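BH1408 protein (Bacillus halodurans, PDB 4E0A) probably acts as an N-acetyltransferase of the GNAT family, expected to move an acetyl group from acetyl-coenzyme A to an amine. Local coordinates at residues A[53-58]-A[114-119]; A[108-113]-A[123-128]. The protein carries 1 engineered substitution. All coordinates share one frame; numbering follows the deposited sequence. Where two conformers were deposited one is given.

Contact 1 (A[53-58]-A[114-119])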
loop_
_atom_site.group_PDB
_atom_site.type_symbol
_atom_site.label_atom_id
_atom_site.label_comp_id
_atom_site.label_asym_id
_atom_site.label_seq_id
_atom_site.Cartn_x
_atom_site.Cartn_y
_atom_site.Cartn_z
ATOM N N LYS A 53 -1.085 5.357 20.483
ATOM C CA LYS A 53 -0.041 4.954 19.553
ATOM C C LYS A 53 0.210 5.998 18.456
ATOM O O LYS A 53 0.989 5.756 17.543
ATOM C CB LYS A 53 -0.384 3.594 18.930
ATOM C CG LYS A 53 -0.502 2.450 19.937
ATOM C CD LYS A 53 -1.574 1.448 19.507
ATOM C CE LYS A 53 -1.065 0.454 18.471
ATOM N NZ LYS A 53 -1.046 -0.937 19.018
ATOM N N SER A 54 -0.449 7.154 18.549
ATOM C CA SER A 54 -0.275 8.218 17.558
ATOM C C SER A 54 0.339 9.467 18.183
ATOM O O SER A 54 0.259 9.676 19.395
ATOM C CB SER A 54 -1.617 8.561 16.911
ATOM O OG SER A 54 -2.538 9.012 17.898
ATOM N N THR A 55 0.965 10.288 17.346
ATOM C CA THR A 55 1.569 11.537 17.782
ATOM C C THR A 55 1.401 12.596 16.689
ATOM O O THR A 55 1.589 12.308 15.507
ATOM C CB THR A 55 3.081 11.364 18.038
ATOM O OG1 THR A 55 3.295 10.315 18.991
ATOM C CG2 THR A 55 3.690 12.663 18.557
ATOM N N VAL A 56 1.062 13.818 17.083
ATOM C CA VAL A 56 0.973 14.908 16.114
ATOM C C VAL A 56 1.998 15.972 16.450
ATOM O O VAL A 56 2.058 16.437 17.590
ATOM C CB VAL A 56 -0.422 15.526 16.082
ATOM C CG1 VAL A 56 -0.504 16.572 14.966
ATOM C CG2 VAL A 56 -1.475 14.425 15.893
ATOM N N LEU A 57 2.821 16.328 15.465
ATOM C CA LEU A 57 3.901 17.313 15.641
ATOM C C LEU A 57 3.591 18.552 14.822
ATOM O O LEU A 57 3.077 18.432 13.719
ATOM C CB LEU A 57 5.212 16.726 15.134
ATOM C CG LEU A 57 5.737 15.527 15.916
ATOM C CD1 LEU A 57 6.819 14.791 15.113
ATOM C CD2 LEU A 57 6.283 16.003 17.254
ATOM N N VAL A 58 3.885 19.739 15.351
ATOM C CA VAL A 58 3.708 20.971 14.580
ATOM C C VAL A 58 4.960 21.825 14.637
ATOM O O VAL A 58 5.687 21.819 15.629
ATOM C CB VAL A 58 2.511 21.847 15.070
ATOM C CG1 VAL A 58 1.173 21.133 14.870
ATOM C CG2 VAL A 58 2.701 22.272 16.532
ATOM N N ILE A 114 12.321 10.800 12.975
ATOM C CA ILE A 114 13.420 9.851 13.148
ATOM C C ILE A 114 13.738 9.650 14.629
ATOM O O ILE A 114 13.853 8.517 15.097
ATOM C CB ILE A 114 14.691 10.288 12.402
ATOM C CG1 ILE A 114 14.472 10.234 10.891
ATOM C CG2 ILE A 114 15.881 9.391 12.799
ATOM C CD1 ILE A 114 15.571 10.918 10.075
ATOM N N SER A 115 13.853 10.753 15.368
ATOM C CA SER A 115 14.153 10.680 16.796
ATOM C C SER A 115 13.102 9.867 17.529
ATOM O O SER A 115 13.423 9.103 18.440
ATOM C CB SER A 115 14.252 12.077 17.409
ATOM O OG SER A 115 15.433 12.725 16.983
ATOM N N TYR A 116 11.850 10.032 17.125
ATOM C CA TYR A 116 10.754 9.265 17.684
ATOM C C TYR A 116 10.941 7.779 17.376
ATOM O O TYR A 116 10.813 6.935 18.264
ATOM C CB TYR A 116 9.418 9.758 17.112
ATOM C CG TYR A 116 8.214 9.010 17.633
ATOM C CD1 TYR A 116 7.677 7.936 16.931
ATOM C CD2 TYR A 116 7.610 9.378 18.832
ATOM C CE1 TYR A 116 6.574 7.247 17.406
ATOM C CE2 TYR A 116 6.508 8.691 19.318
ATOM C CZ TYR A 116 5.994 7.626 18.600
ATOM O OH TYR A 116 4.901 6.941 19.079
ATOM N N GLY A 117 11.212 7.463 16.113
ATOM C CA GLY A 117 11.416 6.080 15.704
ATOM C C GLY A 117 12.553 5.443 16.488
ATOM O O GLY A 117 12.413 4.336 17.006
ATOM N N LYS A 118 13.680 6.142 16.595
ATOM C CA LYS A 118 14.796 5.636 17.398
ATOM C C LYS A 118 14.433 5.427 18.872
ATOM O O LYS A 118 14.772 4.399 19.462
ATOM C CB LYS A 118 16.037 6.530 17.261
ATOM C CG LYS A 118 16.607 6.551 15.850
ATOM C CD LYS A 118 17.804 7.478 15.717
ATOM C CE LYS A 118 18.443 7.335 14.336
ATOM N NZ LYS A 118 19.281 8.516 13.985
ATOM N N ALA A 119 13.735 6.393 19.459
ATOM C CA ALA A 119 13.358 6.300 20.866
ATOM C C ALA A 119 12.474 5.079 21.117
ATOM O O ALA A 119 12.483 4.503 22.205
ATOM C CB ALA A 119 12.661 7.586 21.329
HETATM O O HOH W 1 3.039 7.830 17.663
#

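Contact 2 (A[108-113]-A[123-128])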
loop_
_atom_site.group_PDB
_atom_site.type_symbol
_atom_site.label_atom_id
_atom_site.label_comp_id
_atom_site.label_asym_id
_atom_site.label_seq_id
_atom_site.Cartn_x
_atom_site.Cartn_y
_atom_site.Cartn_z
ATOM N N LEU A 108 13.203 19.435 9.162
ATOM C CA LEU A 108 13.203 19.507 10.615
ATOM C C LEU A 108 12.117 18.601 11.211
ATOM O O LEU A 108 12.354 17.902 12.202
ATOM C CB LEU A 108 13.022 20.949 11.092
ATOM C CG LEU A 108 14.241 21.867 10.952
ATOM C CD1 LEU A 108 13.872 23.289 11.294
ATOM C CD2 LEU A 108 15.373 21.397 11.848
ATOM N N ILE A 109 10.930 18.617 10.621
ATOM C CA ILE A 109 9.846 17.734 11.091
ATOM C C ILE A 109 10.239 16.264 10.940
ATOM O O ILE A 109 10.053 15.455 11.855
ATOM C CB ILE A 109 8.529 17.982 10.348
ATOM C CG1 ILE A 109 7.917 19.321 10.782
ATOM C CG2 ILE A 109 7.532 16.835 10.614
ATOM C CD1 ILE A 109 7.355 19.268 12.162
ATOM N N PHE A 110 10.806 15.924 9.789
ATOM C CA PHE A 110 11.224 14.544 9.534
ATOM C C PHE A 110 12.303 14.079 10.513
ATOM O O PHE A 110 12.285 12.945 10.975
ATOM C CB PHE A 110 11.738 14.387 8.103
ATOM C CG PHE A 110 11.808 12.955 7.639
ATOM C CD1 PHE A 110 10.659 12.298 7.191
ATOM C CD2 PHE A 110 13.013 12.269 7.645
ATOM C CE1 PHE A 110 10.704 10.984 6.749
ATOM C CE2 PHE A 110 13.075 10.948 7.203
ATOM C CZ PHE A 110 11.923 10.300 6.748
ATOM N N GLU A 111 13.251 14.955 10.822
ATOM C CA GLU A 111 14.254 14.642 11.827
ATOM C C GLU A 111 13.622 14.321 13.183
ATOM O O GLU A 111 14.060 13.400 13.871
ATOM C CB GLU A 111 15.275 15.775 11.929
ATOM C CG GLU A 111 16.268 15.728 10.783
ATOM C CD GLU A 111 17.003 17.031 10.575
ATOM O OE1 GLU A 111 16.600 18.047 11.178
ATOM O OE2 GLU A 111 17.980 17.034 9.798
ATOM N N ALA A 112 12.584 15.067 13.549
ATOM C CA ALA A 112 11.847 14.791 14.777
ATOM C C ALA A 112 11.224 13.395 14.731
ATOM O O ALA A 112 11.220 12.667 15.723
ATOM C CB ALA A 112 10.765 15.843 14.987
ATOM N N ILE A 113 10.711 13.017 13.568
ATOM C CA ILE A 113 10.095 11.699 13.414
ATOM C C ILE A 113 11.143 10.594 13.557
ATOM O O ILE A 113 10.891 9.588 14.213
ATOM C CB ILE A 113 9.316 11.590 12.095
ATOM C CG1 ILE A 113 8.172 12.622 12.085
ATOM C CG2 ILE A 113 8.752 10.186 11.891
ATOM C CD1 ILE A 113 7.442 12.713 10.775
ATOM N N ASP A 123 11.875 -0.666 13.563
ATOM C CA ASP A 123 12.641 -1.215 12.460
ATOM C C ASP A 123 12.781 -0.206 11.340
ATOM O O ASP A 123 13.778 -0.199 10.620
ATOM C CB ASP A 123 11.950 -2.467 11.914
ATOM C CG ASP A 123 11.842 -3.573 12.946
ATOM O OD1 ASP A 123 12.894 -4.074 13.387
ATOM O OD2 ASP A 123 10.709 -3.965 13.293
ATOM N N ALA A 124 11.779 0.650 11.172
ATOM C CA ALA A 124 11.786 1.505 9.996
ATOM C C ALA A 124 10.728 2.594 10.092
ATOM O O ALA A 124 9.775 2.480 10.869
ATOM C CB ALA A 124 11.548 0.653 8.733
ATOM N N ILE A 125 10.906 3.646 9.302
ATOM C CA ILE A 125 9.843 4.622 9.088
ATOM C C ILE A 125 9.236 4.286 7.739
ATOM O O ILE A 125 9.970 3.999 6.792
ATOM C CB ILE A 125 10.392 6.044 9.043
ATOM C CG1 ILE A 125 11.026 6.391 10.396
ATOM C CG2 ILE A 125 9.285 7.038 8.695
ATOM C CD1 ILE A 125 11.756 7.701 10.392
ATOM N N GLU A 126 7.904 4.299 7.655
ATOM C CA GLU A 126 7.214 4.035 6.402
ATOM C C GLU A 126 6.150 5.102 6.130
ATOM O O GLU A 126 5.698 5.775 7.054
ATOM C CB GLU A 126 6.566 2.648 6.431
ATOM C CG GLU A 126 7.547 1.503 6.661
ATOM C CD GLU A 126 6.860 0.145 6.585
ATOM O OE1 GLU A 126 5.625 0.086 6.799
ATOM O OE2 GLU A 126 7.552 -0.860 6.309
ATOM N N LEU A 127 5.773 5.253 4.862
ATOM C CA LEU A 127 4.673 6.133 4.466
ATOM C C LEU A 127 4.216 5.734 3.084
ATOM O O LEU A 127 4.904 4.976 2.399
ATOM C CB LEU A 127 5.112 7.606 4.472
ATOM C CG LEU A 127 6.250 8.033 3.538
ATOM C CD1 LEU A 127 5.801 8.276 2.076
ATOM C CD2 LEU A 127 6.904 9.277 4.107
ATOM N N ASP A 128 3.079 6.270 2.649
ATOM C CA ASP A 128 2.643 6.048 1.282
ATOM C C ASP A 128 2.530 7.351 0.537
ATOM O O ASP A 128 2.039 8.339 1.066
ATOM C CB ASP A 128 1.316 5.305 1.240
ATOM C CG ASP A 128 1.448 3.862 1.699
ATOM O OD1 ASP A 128 1.007 3.551 2.824
ATOM O OD2 ASP A 128 2.014 3.045 0.941
#

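Contact 1 (A[53-58]-A[114-119])
Y116 reaches from helix 105-119 toward T55 on strand 54-62, and one water completes what the two side chains leave undone. With CG anti to the backbone N (chi1 180°), the tyrosine is thrown out from the helix, and the length of its ring spans a backbone gap of 9.5 Å between the CA atoms of T55 and Y116. The two side chains meet at a slant: T55 OG1 lies 3.6 Å from Y116 CE2, obliquely to the ring, near the carbon next to the one bearing the hydroxyl. In the threonine OG1 sits beside the backbone N (chi1 -56°), leaving CG2 anti to it, which sets OG1 close to the phenol. T55 OG1 and Y116 OH nevertheless stay 3.7 Å apart, too far for a direct bond. Water 1 joins them, 2.8 Å from T55 OG1 and hydrogen-bonded also to Y116 OH, and it donates a hydrogen bond to K53 O at 2.9 Å. Lysine thus serves here through its carbonyl; its CB is directed away from the helix, and its charged chain suits the exposed loop before the strand. I72 of strand 65-77 touches both T55 and Y116, while H120 meets the tyrosine ring with planes about 30° apart. Threonine suits a buried strand position, being beta-branched yet equipped with a hydroxyl; tyrosine suits this reach because its ring packs while its tip stays polar. The chemistry implies an indirect junction: only 101 Å² is buried, and the polar link between these segments runs through a water bonded to K53 O, T55 OG1 and Y116 OH.

Contact 2 (A[108-113]-A[123-128])
I125 pushes its CD1 methyl at the helix, where it meets two side chains one helical turn apart: I113, whose CG2 lies 4.2 Å from I125 CD1, and F110, whose CZ lies 4.5 Å from the same methyl. The I125 chain is extended beyond CB (chi2 172°), so the longer of its branches leaves the strand and its terminal carbon makes both touches. I113 answers with its short branch, CG2, the one anti to its backbone N, and the two isoleucines cross at a slant. F110 starts from a CB directed to one side of the strand, but chi1 of -163° swings the ring across until its far corner, CZ, comes to the I125 methyl obliquely. Isoleucine fits the strand because beta-branching agrees with an extended backbone, while the long, flat phenylalanine suits a helix position set to one side, since its ring carries apolar surface as far as the I125 methyl. All three residues are buried, and 160 Å² is covered between the segments.

This is the second half of a beta-alpha-beta crossover, in which strand 86-96 leads into helix 105-119 and the chain returns through strand 124-130, parallel to the first, a core element of the GNAT fold.

I91 of strand 86-96 touches F110, I113 and I125. Farther out, Y140, L143 and M145 flank the phenylalanine, and S70 and I72 of strand 65-77 also touch I113. The strand itself is held by backbone bonds from A124 and E126 to V89, and by an antiparallel strand of the second subunit, which extends the sheet and brings its L156 onto I125 and its L154 onto F110.

The two contacts sit 8 Å apart, centre to centre, and share helix 105-119: its earlier part, 108-113, packs toward 123-128, and its C-terminal end, 114-119, faces 53-58. Both strands belong to one mixed sheet, separated in it by strands 65-77 and 86-96, so the one helix engages strands that are not neighbours in the sheet. Along the chain the segments alternate: 53-58, 108-113, 114-119, 123-128. The contacts also touch one another, I114 CG1 standing 3.7 Å from I125 CD1 and L57 CD1 4.0 Å from I113 CG1. I114 and K118 of contact 1's helix segment, and F110 and I125 of contact 2, also pack on the second subunit.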